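Local coordinates for protein caspase Nc subunit 1 (Drosophila melanogaster, PDB 2FP3) that acts as an initiator caspase, a cysteine protease at the head of the activation cascade that leads to apoptosis and to steroid-triggered cell death in metamorphosis, at residues T52-L64 with F303-N315. The protein carries 2 engineered substitutions. Residues are numbered along the deposited sequence; the frame is centred on the assembly and turned at random.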
loop_
_atom_site.group_PDB
_atom_site.type_symbol
_atom_site.label_atom_id
_atom_site.label_comp_id
_atom_site.label_asym_id
_atom_site.label_seq_id
_atom_site.Cartn_x
_atom_site.Cartn_y
_atom_site.Cartn_z
ATOM N N THR A 52 2.151 -13.785 -14.902
ATOM C CA THR A 52 1.839 -12.368 -14.718
ATOM C C THR A 52 0.384 -12.164 -14.277
ATOM O O THR A 52 -0.529 -12.673 -14.906
ATOM C CB THR A 52 2.052 -11.605 -16.039
ATOM O OG1 THR A 52 3.360 -11.897 -16.554
ATOM C CG2 THR A 52 1.910 -10.108 -15.830
ATOM N N TYR A 53 0.157 -11.421 -13.199
ATOM C CA TYR A 53 -1.217 -11.197 -12.763
ATOM C C TYR A 53 -1.922 -10.397 -13.832
ATOM O O TYR A 53 -1.360 -9.439 -14.375
ATOM C CB TYR A 53 -1.282 -10.417 -11.447
ATOM C CG TYR A 53 -0.788 -11.182 -10.236
ATOM C CD1 TYR A 53 -1.517 -12.250 -9.705
ATOM C CD2 TYR A 53 0.422 -10.834 -9.631
ATOM C CE1 TYR A 53 -1.039 -12.962 -8.580
ATOM C CE2 TYR A 53 0.907 -11.524 -8.531
ATOM C CZ TYR A 53 0.186 -12.585 -8.003
ATOM O OH TYR A 53 0.713 -13.244 -6.914
ATOM N N LYS A 54 -3.157 -10.785 -14.124
ATOM C CA LYS A 54 -3.943 -10.094 -15.135
ATOM C C LYS A 54 -4.210 -8.647 -14.714
ATOM O O LYS A 54 -4.726 -8.395 -13.628
ATOM C CB LYS A 54 -5.261 -10.837 -15.361
ATOM C CG LYS A 54 -6.029 -10.380 -16.598
ATOM C CD LYS A 54 -7.328 -11.182 -16.809
ATOM C CE LYS A 54 -8.444 -10.735 -15.859
ATOM N NZ LYS A 54 -8.849 -9.315 -16.113
ATOM N N MET A 55 -3.837 -7.711 -15.579
ATOM C CA MET A 55 -4.025 -6.282 -15.349
ATOM C C MET A 55 -4.352 -5.616 -16.686
ATOM O O MET A 55 -3.581 -4.792 -17.187
ATOM C CB MET A 55 -2.750 -5.657 -14.785
ATOM C CG MET A 55 -2.393 -6.135 -13.399
ATOM S SD MET A 55 -3.625 -5.655 -12.195
ATOM C CE MET A 55 -2.982 -4.079 -11.630
ATOM N N GLN A 56 -5.506 -5.951 -17.253
ATOM C CA GLN A 56 -5.884 -5.403 -18.550
ATOM C C GLN A 56 -7.325 -4.909 -18.714
ATOM O O GLN A 56 -7.694 -4.454 -19.799
ATOM C CB GLN A 56 -5.558 -6.446 -19.622
ATOM C CG GLN A 56 -5.867 -7.866 -19.177
ATOM C CD GLN A 56 -5.323 -8.936 -20.125
ATOM O OE1 GLN A 56 -4.109 -9.064 -20.320
ATOM N NE2 GLN A 56 -6.227 -9.714 -20.714
ATOM N N SER A 57 -8.136 -4.984 -17.657
ATOM C CA SER A 57 -9.530 -4.530 -17.736
ATOM C C SER A 57 -9.522 -3.021 -17.869
ATOM O O SER A 57 -8.500 -2.393 -17.606
ATOM C CB SER A 57 -10.297 -4.904 -16.467
ATOM O OG SER A 57 -10.163 -3.897 -15.473
ATOM N N ARG A 58 -10.638 -2.414 -18.261
ATOM C CA ARG A 58 -10.610 -0.961 -18.374
ATOM C C ARG A 58 -11.306 -0.142 -17.304
ATOM O O ARG A 58 -11.222 1.076 -17.327
ATOM C CB ARG A 58 -11.051 -0.490 -19.767
ATOM C CG ARG A 58 -12.261 -1.146 -20.377
ATOM C CD ARG A 58 -12.345 -0.695 -21.826
ATOM N NE ARG A 58 -13.409 -1.342 -22.580
ATOM C CZ ARG A 58 -13.575 -1.200 -23.891
ATOM N NH1 ARG A 58 -12.742 -0.437 -24.586
ATOM N NH2 ARG A 58 -14.575 -1.816 -24.507
ATOM N N PHE A 59 -11.974 -0.786 -16.358
ATOM C CA PHE A 59 -12.612 -0.032 -15.278
ATOM C C PHE A 59 -12.447 -0.742 -13.938
ATOM O O PHE A 59 -12.858 -0.233 -12.899
ATOM C CB PHE A 59 -14.095 0.191 -15.568
ATOM C CG PHE A 59 -14.351 0.893 -16.869
ATOM C CD1 PHE A 59 -14.769 0.181 -17.988
ATOM C CD2 PHE A 59 -14.092 2.251 -16.998
ATOM C CE1 PHE A 59 -14.915 0.814 -19.217
ATOM C CE2 PHE A 59 -14.235 2.892 -18.225
ATOM C CZ PHE A 59 -14.643 2.174 -19.332
ATOM N N ASN A 60 -11.820 -1.912 -13.972
ATOM C CA ASN A 60 -11.605 -2.709 -12.779
ATOM C C ASN A 60 -10.123 -3.015 -12.575
ATOM O O ASN A 60 -9.766 -4.080 -12.079
ATOM C CB ASN A 60 -12.388 -4.013 -12.910
ATOM C CG ASN A 60 -13.870 -3.831 -12.665
ATOM O OD1 ASN A 60 -14.298 -3.659 -11.530
ATOM N ND2 ASN A 60 -14.659 -3.864 -13.727
ATOM N N ARG A 61 -9.262 -2.076 -12.956
ATOM C CA ARG A 61 -7.822 -2.268 -12.843
ATOM C C ARG A 61 -7.376 -2.505 -11.407
ATOM O O ARG A 61 -6.530 -3.363 -11.156
ATOM C CB ARG A 61 -7.076 -1.070 -13.446
ATOM C CG ARG A 61 -5.576 -1.256 -13.545
ATOM C CD ARG A 61 -5.211 -2.628 -14.122
ATOM N NE ARG A 61 -5.714 -2.822 -15.481
ATOM C CZ ARG A 61 -5.224 -2.223 -16.563
ATOM N NH1 ARG A 61 -4.201 -1.385 -16.455
ATOM N NH2 ARG A 61 -5.762 -2.449 -17.752
ATOM N N GLY A 62 -7.946 -1.757 -10.466
ATOM C CA GLY A 62 -7.581 -1.949 -9.075
ATOM C C GLY A 62 -8.387 -1.156 -8.065
ATOM O O GLY A 62 -9.085 -0.188 -8.406
ATOM N N VAL A 63 -8.309 -1.583 -6.807
ATOM C CA VAL A 63 -8.993 -0.901 -5.719
ATOM C C VAL A 63 -7.943 -0.540 -4.671
ATOM O O VAL A 63 -7.138 -1.384 -4.261
ATOM C CB VAL A 63 -10.059 -1.798 -5.038
ATOM C CG1 VAL A 63 -10.502 -1.157 -3.727
ATOM C CG2 VAL A 63 -11.282 -1.996 -5.957
ATOM N N LEU A 64 -7.949 0.717 -4.250
ATOM C CA LEU A 64 -7.022 1.182 -3.234
ATOM C C LEU A 64 -7.781 1.589 -1.984
ATOM O O LEU A 64 -8.708 2.401 -2.039
ATOM C CB LEU A 64 -6.220 2.398 -3.722
ATOM C CG LEU A 64 -5.560 3.189 -2.578
ATOM C CD1 LEU A 64 -4.511 2.320 -1.918
ATOM C CD2 LEU A 64 -4.925 4.482 -3.099
ATOM N N PHE A 303 3.615 -14.444 -3.434
ATOM C CA PHE A 303 3.316 -13.473 -4.497
ATOM C C PHE A 303 4.257 -13.941 -5.618
ATOM O O PHE A 303 5.311 -13.356 -5.852
ATOM C CB PHE A 303 3.680 -12.061 -4.023
ATOM C CG PHE A 303 3.249 -10.947 -4.961
ATOM C CD1 PHE A 303 4.103 -10.482 -5.964
ATOM C CD2 PHE A 303 2.013 -10.312 -4.793
ATOM C CE1 PHE A 303 3.738 -9.396 -6.773
ATOM C CE2 PHE A 303 1.640 -9.227 -5.595
ATOM C CZ PHE A 303 2.501 -8.768 -6.583
ATOM N N ASN A 304 3.853 -14.991 -6.321
ATOM C CA ASN A 304 4.718 -15.592 -7.316
ATOM C C ASN A 304 4.656 -15.211 -8.790
ATOM O O ASN A 304 5.310 -15.842 -9.615
ATOM C CB ASN A 304 4.627 -17.110 -7.146
ATOM C CG ASN A 304 4.936 -17.542 -5.710
ATOM O OD1 ASN A 304 5.816 -16.971 -5.056
ATOM N ND2 ASN A 304 4.224 -18.545 -5.221
ATOM N N LYS A 305 3.912 -14.166 -9.120
ATOM C CA LYS A 305 3.822 -13.711 -10.501
ATOM C C LYS A 305 4.232 -12.242 -10.547
ATOM O O LYS A 305 4.221 -11.565 -9.524
ATOM C CB LYS A 305 2.389 -13.842 -11.029
ATOM C CG LYS A 305 1.860 -15.265 -11.116
ATOM C CD LYS A 305 0.406 -15.244 -11.551
ATOM C CE LYS A 305 -0.186 -16.633 -11.655
ATOM N NZ LYS A 305 -1.578 -16.543 -12.184
ATOM N N LYS A 306 4.590 -11.749 -11.728
ATOM C CA LYS A 306 4.971 -10.352 -11.855
ATOM C C LYS A 306 3.715 -9.489 -11.817
ATOM O O LYS A 306 2.635 -9.911 -12.262
ATOM C CB LYS A 306 5.706 -10.109 -13.175
ATOM C CG LYS A 306 6.966 -10.946 -13.384
ATOM C CD LYS A 306 8.145 -10.479 -12.543
ATOM C CE LYS A 306 9.334 -11.417 -12.761
ATOM N NZ LYS A 306 10.552 -11.039 -11.996
ATOM N N LEU A 307 3.851 -8.284 -11.279
ATOM C CA LEU A 307 2.733 -7.365 -11.231
ATOM C C LEU A 307 3.050 -6.092 -12.002
ATOM O O LEU A 307 3.771 -5.217 -11.505
ATOM C CB LEU A 307 2.370 -7.003 -9.785
ATOM C CG LEU A 307 1.251 -5.957 -9.696
ATOM C CD1 LEU A 307 0.059 -6.437 -10.500
ATOM C CD2 LEU A 307 0.842 -5.711 -8.272
ATOM N N TYR A 308 2.539 -6.005 -13.227
ATOM C CA TYR A 308 2.713 -4.808 -14.045
ATOM C C TYR A 308 1.383 -4.081 -13.931
ATOM O O TYR A 308 0.324 -4.696 -14.022
ATOM C CB TYR A 308 2.986 -5.156 -15.511
ATOM C CG TYR A 308 4.376 -5.679 -15.764
ATOM C CD1 TYR A 308 4.627 -7.050 -15.806
ATOM C CD2 TYR A 308 5.459 -4.797 -15.930
ATOM C CE1 TYR A 308 5.924 -7.538 -16.009
ATOM C CE2 TYR A 308 6.757 -5.274 -16.131
ATOM C CZ TYR A 308 6.981 -6.643 -16.171
ATOM O OH TYR A 308 8.256 -7.132 -16.388
ATOM N N PHE A 309 1.433 -2.777 -13.707
ATOM C CA PHE A 309 0.217 -1.999 -13.559
ATOM C C PHE A 309 -0.375 -1.545 -14.901
ATOM O O PHE A 309 -1.559 -1.185 -14.972
ATOM C CB PHE A 309 0.491 -0.794 -12.646
ATOM C CG PHE A 309 0.641 -1.156 -11.184
ATOM C CD1 PHE A 309 -0.474 -1.461 -10.405
ATOM C CD2 PHE A 309 1.898 -1.214 -10.592
ATOM C CE1 PHE A 309 -0.338 -1.823 -9.059
ATOM C CE2 PHE A 309 2.047 -1.577 -9.251
ATOM C CZ PHE A 309 0.921 -1.883 -8.484
ATOM N N ASN A 310 0.444 -1.581 -15.953
ATOM C CA ASN A 310 0.020 -1.162 -17.291
ATOM C C ASN A 310 -0.823 0.107 -17.204
ATOM O O ASN A 310 -1.925 0.184 -17.750
ATOM C CB ASN A 310 -0.785 -2.273 -17.965
ATOM C CG ASN A 310 0.026 -3.540 -18.170
ATOM O OD1 ASN A 310 1.153 -3.490 -18.659
ATOM N ND2 ASN A 310 -0.546 -4.685 -17.807
ATOM N N PRO A 311 -0.308 1.139 -16.529
ATOM C CA PRO A 311 -1.132 2.347 -16.439
ATOM C C PRO A 311 -1.481 2.962 -17.787
ATOM O O PRO A 311 -0.639 3.058 -18.679
ATOM C CB PRO A 311 -0.287 3.272 -15.578
ATOM C CG PRO A 311 1.087 2.948 -16.024
ATOM C CD PRO A 311 1.084 1.421 -16.141
ATOM N N GLY A 312 -2.737 3.364 -17.924
ATOM C CA GLY A 312 -3.202 3.991 -19.148
ATOM C C GLY A 312 -3.371 3.094 -20.362
ATOM O O GLY A 312 -3.470 3.596 -21.476
ATOM N N PHE A 313 -3.416 1.780 -20.172
ATOM C CA PHE A 313 -3.571 0.876 -21.305
ATOM C C PHE A 313 -4.433 -0.323 -20.935
ATOM O O PHE A 313 -4.365 -0.819 -19.806
ATOM C CB PHE A 313 -2.203 0.391 -21.775
ATOM C CG PHE A 313 -2.209 -0.169 -23.170
ATOM C CD1 PHE A 313 -2.164 0.684 -24.275
ATOM C CD2 PHE A 313 -2.294 -1.546 -23.382
ATOM C CE1 PHE A 313 -2.201 0.175 -25.569
ATOM C CE2 PHE A 313 -2.333 -2.067 -24.666
ATOM C CZ PHE A 313 -2.286 -1.204 -25.767
ATOM N N PHE A 314 -5.241 -0.799 -21.883
ATOM C CA PHE A 314 -6.111 -1.941 -21.624
ATOM C C PHE A 314 -6.189 -2.910 -22.784
ATOM O O PHE A 314 -5.854 -2.564 -23.905
ATOM C CB PHE A 314 -7.522 -1.471 -21.262
ATOM C CG PHE A 314 -8.081 -0.421 -22.187
ATOM C CD1 PHE A 314 -7.835 0.928 -21.958
ATOM C CD2 PHE A 314 -8.884 -0.776 -23.263
ATOM C CE1 PHE A 314 -8.390 1.910 -22.782
ATOM C CE2 PHE A 314 -9.441 0.198 -24.095
ATOM C CZ PHE A 314 -9.193 1.543 -23.850
ATOM N N ASN A 315 -6.636 -4.129 -22.503
ATOM C CA ASN A 315 -6.761 -5.150 -23.534
ATOM C C ASN A 315 -8.053 -5.941 -23.357
ATOM O O ASN A 315 -8.972 -5.756 -24.182
ATOM C CB ASN A 315 -5.568 -6.106 -23.475
ATOM C CG ASN A 315 -5.004 -6.420 -24.847
ATOM O OD1 ASN A 315 -4.046 -7.184 -24.974
ATOM N ND2 ASN A 315 -5.589 -5.825 -25.883
HETATM O O HOH W 1 0.268 -7.509 -14.489
#
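Tyr53 crosses Lys305, its ring close to the carbonyls of Lys305 and Lys306. From its CB, 4.0 Å from Lys306 O, CG stands beside the backbone N (chi1 -69°), which carries the ring toward 303-315. CG and CD2 also meet Lys306 O, CD2 at 3.6 Å. Lys305 CB sits over one ring face, a CH-pi contact 3.8 Å from the centroid and near CZ, and Lys305 CD reaches CD1 and CE1. CE2 stands over the centre of the Phe303 face in an edge-to-face pair with planes at 54°, while OH ends beside Phe303 CA and hydrogen-bonds Asp232. The Tyr53 backbone N donates to Lys306 O (3.0 Å).

A single backbone bridge, Thr52 with Lys306, joins 303-315, the chain end after strand 297-301, to the loop leading into strand 62-68 of the caspase-domain sheet.

Farther on, Met55 bends so that CG touches Leu307 CD1 and CE meets the Phe309 ring. Its O accepts from Asn310 ND2 and also lies over the centre of the Arg61 guanidinium face. Arg61, folded back at chi2 and chi3, aims NH2 in plane at Phe313 O (3.0 Å, 164° at the hydrogen); NH1 makes weak bonds to Phe309 O and Asn310 O, and NE is held by Glu128. Asn315 N bonds a lone pair of Gln56 O (2.9 Å), and Arg58 CD makes a CH-pi contact over the Phe314 ring, though Asn315 and Arg58 are poorly ordered.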